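Local coordinates for protein bifunctional endo-1,4-beta-xylanase A (Neocallimastix patriciarum, PDB 2VG9) that hydrolyses internal beta-1,4-xylosidic bonds of xylan as a family 11 glycoside hydrolase, at residues L59-Q64 with Y192-N197. Numbering follows the deposited sequence.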
ATOM      1  N   LEU A  59      -8.792  -5.610  -1.576  1.00 12.63           N
ATOM      2  CA  LEU A  59     -10.008  -6.205  -1.072  1.00 14.40           C
ATOM      3  C   LEU A  59     -10.467  -5.305   0.061  1.00 14.85           C
ATOM      4  O   LEU A  59      -9.700  -5.086   1.007  1.00 14.50           O
ATOM      5  CB  LEU A  59      -9.746  -7.652  -0.570  1.00 13.69           C
ATOM      6  CG  LEU A  59     -11.000  -8.429  -0.148  1.00 15.57           C
ATOM      7  CD1 LEU A  59     -11.998  -8.496  -1.312  1.00 17.36           C
ATOM      8  CD2 LEU A  59     -10.630  -9.853   0.311  1.00 16.26           C
ATOM      9  N   ASP A  60     -11.686  -4.754  -0.052  1.00 16.61           N
ATOM     10  CA  ASP A  60     -12.269  -3.934   1.047  1.00 17.53           C
ATOM     11  C   ASP A  60     -12.812  -4.862   2.098  1.00 17.80           C
ATOM     12  O   ASP A  60     -13.438  -5.887   1.770  1.00 18.49           O
ATOM     13  CB  ASP A  60     -13.386  -2.981   0.561  1.00 19.05           C
ATOM     14  CG  ASP A  60     -14.230  -2.352   1.755  1.00 20.15           C
ATOM     15  OD1 ASP A  60     -13.757  -1.458   2.525  1.00 25.65           O
ATOM     16  OD2 ASP A  60     -15.417  -2.743   1.896  1.00 31.40           O
ATOM     17  N   PHE A  61     -12.552  -4.531   3.362  1.00 17.53           N
ATOM     18  CA  PHE A  61     -13.068  -5.339   4.480  1.00 17.36           C
ATOM     19  C   PHE A  61     -14.247  -4.666   5.225  1.00 18.26           C
ATOM     20  O   PHE A  61     -14.817  -5.239   6.161  1.00 18.41           O
ATOM     21  CB  PHE A  61     -11.937  -5.712   5.435  1.00 15.34           C
ATOM     22  CG  PHE A  61     -11.045  -6.835   4.934  1.00 16.91           C
ATOM     23  CD1 PHE A  61     -11.085  -8.100   5.536  1.00 13.41           C
ATOM     24  CD2 PHE A  61     -10.134  -6.622   3.868  1.00 14.73           C
ATOM     25  CE1 PHE A  61     -10.223  -9.159   5.106  1.00 16.65           C
ATOM     26  CE2 PHE A  61      -9.301  -7.665   3.405  1.00  9.49           C
ATOM     27  CZ  PHE A  61      -9.333  -8.941   4.034  1.00 15.04           C
ATOM     28  N   GLY A  62     -14.586  -3.443   4.825  1.00 18.81           N
ATOM     29  CA  GLY A  62     -15.752  -2.750   5.379  1.00 20.42           C
ATOM     30  C   GLY A  62     -15.562  -2.113   6.754  1.00 20.81           C
ATOM     31  O   GLY A  62     -16.540  -1.611   7.330  1.00 21.39           O
ATOM     32  N   SER A  63     -14.327  -2.128   7.282  1.00 21.08           N
ATOM     33  CA  SER A  63     -14.032  -1.582   8.618  1.00 21.59           C
ATOM     34  C   SER A  63     -14.959  -2.185   9.704  1.00 23.02           C
ATOM     35  O   SER A  63     -15.545  -1.464  10.535  1.00 23.29           O
ATOM     36  CB  SER A  63     -14.145  -0.060   8.614  1.00 21.79           C
ATOM     37  OG  SER A  63     -13.256   0.551   7.684  1.00 19.57           O
ATOM     38  N   GLN A  64     -15.073  -3.508   9.694  1.00 23.32           N
ATOM     39  CA  GLN A  64     -16.116  -4.191  10.437  1.00 25.40           C
ATOM     40  C   GLN A  64     -15.562  -4.694  11.749  1.00 23.51           C
ATOM     41  O   GLN A  64     -16.254  -4.725  12.766  1.00 23.41           O
ATOM     42  CB  GLN A  64     -16.687  -5.369   9.606  1.00 25.33           C
ATOM     43  CG  GLN A  64     -17.622  -4.907   8.499  1.00 28.92           C
ATOM     44  CD  GLN A  64     -18.107  -6.026   7.561  1.00 30.58           C
ATOM     45  OE1 GLN A  64     -18.923  -5.770   6.656  1.00 35.88           O
ATOM     46  NE2 GLN A  64     -17.634  -7.269   7.780  1.00 36.68           N
ATOM     47  N   TYR A 192      -9.851  -1.685   7.174  1.00 12.01           N
ATOM     48  CA  TYR A 192     -10.460  -1.001   6.060  1.00 12.50           C
ATOM     49  C   TYR A 192     -10.315  -1.770   4.737  1.00 11.80           C
ATOM     50  O   TYR A 192     -11.293  -1.973   4.040  1.00 11.54           O
ATOM     51  CB  TYR A 192      -9.845   0.405   5.959  1.00 13.51           C
ATOM     52  CG  TYR A 192     -10.323   1.261   4.802  1.00 15.65           C
ATOM     53  CD1 TYR A 192     -11.635   1.742   4.776  1.00 21.66           C
ATOM     54  CD2 TYR A 192      -9.466   1.618   3.753  1.00 12.75           C
ATOM     55  CE1 TYR A 192     -12.105   2.543   3.740  1.00 20.71           C
ATOM     56  CE2 TYR A 192      -9.928   2.442   2.687  1.00 18.59           C
ATOM     57  CZ  TYR A 192     -11.257   2.898   2.702  1.00 19.44           C
ATOM     58  OH  TYR A 192     -11.790   3.697   1.698  1.00 21.04           O
ATOM     59  N   GLU A 193      -9.085  -2.151   4.378  1.00 11.70           N
ATOM     60  CA  GLU A 193      -8.779  -2.844   3.111  1.00 10.22           C
ATOM     61  C   GLU A 193      -7.386  -3.455   3.185  1.00  9.78           C
ATOM     62  O   GLU A 193      -6.594  -3.130   4.083  1.00  8.96           O
ATOM     63  CB  GLU A 193      -8.751  -1.851   1.949  1.00 10.32           C
ATOM     64  CG  GLU A 193      -7.494  -0.945   2.032  1.00 10.84           C
ATOM     65  CD  GLU A 193      -7.477   0.168   1.003  1.00 11.05           C
ATOM     66  OE1 GLU A 193      -7.962  -0.043  -0.127  1.00 11.36           O
ATOM     67  OE2 GLU A 193      -6.984   1.259   1.336  1.00 12.71           O
ATOM     68  N   VAL A 194      -7.097  -4.340   2.228  1.00  9.63           N
ATOM     69  CA  VAL A 194      -5.776  -4.917   2.042  1.00  9.04           C
ATOM     70  C   VAL A 194      -5.543  -4.832   0.545  1.00  9.66           C
ATOM     71  O   VAL A 194      -6.267  -5.449  -0.268  1.00  8.30           O
ATOM     72  CB  VAL A 194      -5.659  -6.392   2.538  1.00 10.04           C
ATOM     73  CG1 VAL A 194      -4.267  -6.978   2.222  1.00  8.65           C
ATOM     74  CG2 VAL A 194      -5.931  -6.507   4.069  1.00  9.47           C
ATOM     75  N   ALA A 195      -4.540  -4.041   0.178  1.00  8.50           N
ATOM     76  CA  ALA A 195      -4.315  -3.736  -1.212  1.00  8.77           C
ATOM     77  C   ALA A 195      -2.871  -3.927  -1.564  1.00  8.40           C
ATOM     78  O   ALA A 195      -2.017  -3.876  -0.691  1.00  9.37           O
ATOM     79  CB  ALA A 195      -4.757  -2.265  -1.521  1.00  6.96           C
ATOM     80  N   LEU A 196      -2.602  -4.158  -2.848  1.00  8.40           N
ATOM     81  CA  LEU A 196      -1.253  -4.028  -3.387  1.00  8.84           C
ATOM     82  C   LEU A 196      -1.110  -2.687  -4.123  1.00  9.39           C
ATOM     83  O   LEU A 196      -1.935  -2.339  -4.957  1.00  8.93           O
ATOM     84  CB  LEU A 196      -0.908  -5.195  -4.290  1.00  7.82           C
ATOM     85  CG  LEU A 196       0.574  -5.202  -4.635  1.00  9.24           C
ATOM     86  CD1 LEU A 196       1.382  -5.734  -3.422  1.00  7.68           C
ATOM     87  CD2 LEU A 196       0.769  -6.027  -5.940  1.00  6.89           C
ATOM     88  N   ASN A 197      -0.043  -1.961  -3.809  1.00  9.34           N
ATOM     89  CA  ASN A 197       0.077  -0.540  -4.126  1.00 10.42           C
ATOM     90  C   ASN A 197       1.432  -0.230  -4.774  1.00 10.53           C
ATOM     91  O   ASN A 197       2.453  -0.645  -4.270  1.00 11.58           O
ATOM     92  CB  ASN A 197      -0.085   0.241  -2.795  1.00  9.64           C
ATOM     93  CG  ASN A 197       0.199   1.745  -2.927  1.00 11.98           C
ATOM     94  OD1 ASN A 197      -0.454   2.440  -3.669  1.00 13.64           O
ATOM     95  ND2 ASN A 197       1.151   2.246  -2.141  1.00 16.52           N
TER
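Tyr-192 meets the loop that leaves Asp-60: its carbonyl oxygen O accepts the backbone N-H of Phe-61, N to O 2.9 Å, the donor standing 45° out of the carbonyl plane. OD1 of Asp-60 lies just as near that oxygen, but both are acceptors; the backbone N of Gly-62 donates to Asp-60 OD1 at 3.1 Å from above the carboxylate plane, closing an Asx turn. Ser-63 puts its OG at the edge of the Tyr-192 ring, in plane and 3.5 Å from CD1. Glu-193 pairs with Asp-60 as an antiparallel non-hydrogen-bonded pair, its CA giving a CA-H...O contact to Leu-59 O. Here strand 52-60 ends beside strand 190-200 in the jelly roll of family 11 xylanases. Val-194 and Leu-59 form the hydrogen-bonded pair, with Leu-59 N to Val-194 O at 2.8 Å and Val-194 N to Leu-59 O at 3.0 Å. CG1 of Val-194 is anti to the backbone N (chi1 176°), which leaves CG2 beside that N and 3.6 Å from CE2 of Phe-61, whose ring also meets Tyr-70 edge-to-face. Cutting Phe-61 back to an alanine would probably leave both the CG2 methyl and Tyr-70 without their aromatic neighbour. Leu-59 and Phe-61 also touch Val-214 and Thr-216 of strand 203-216, respectively.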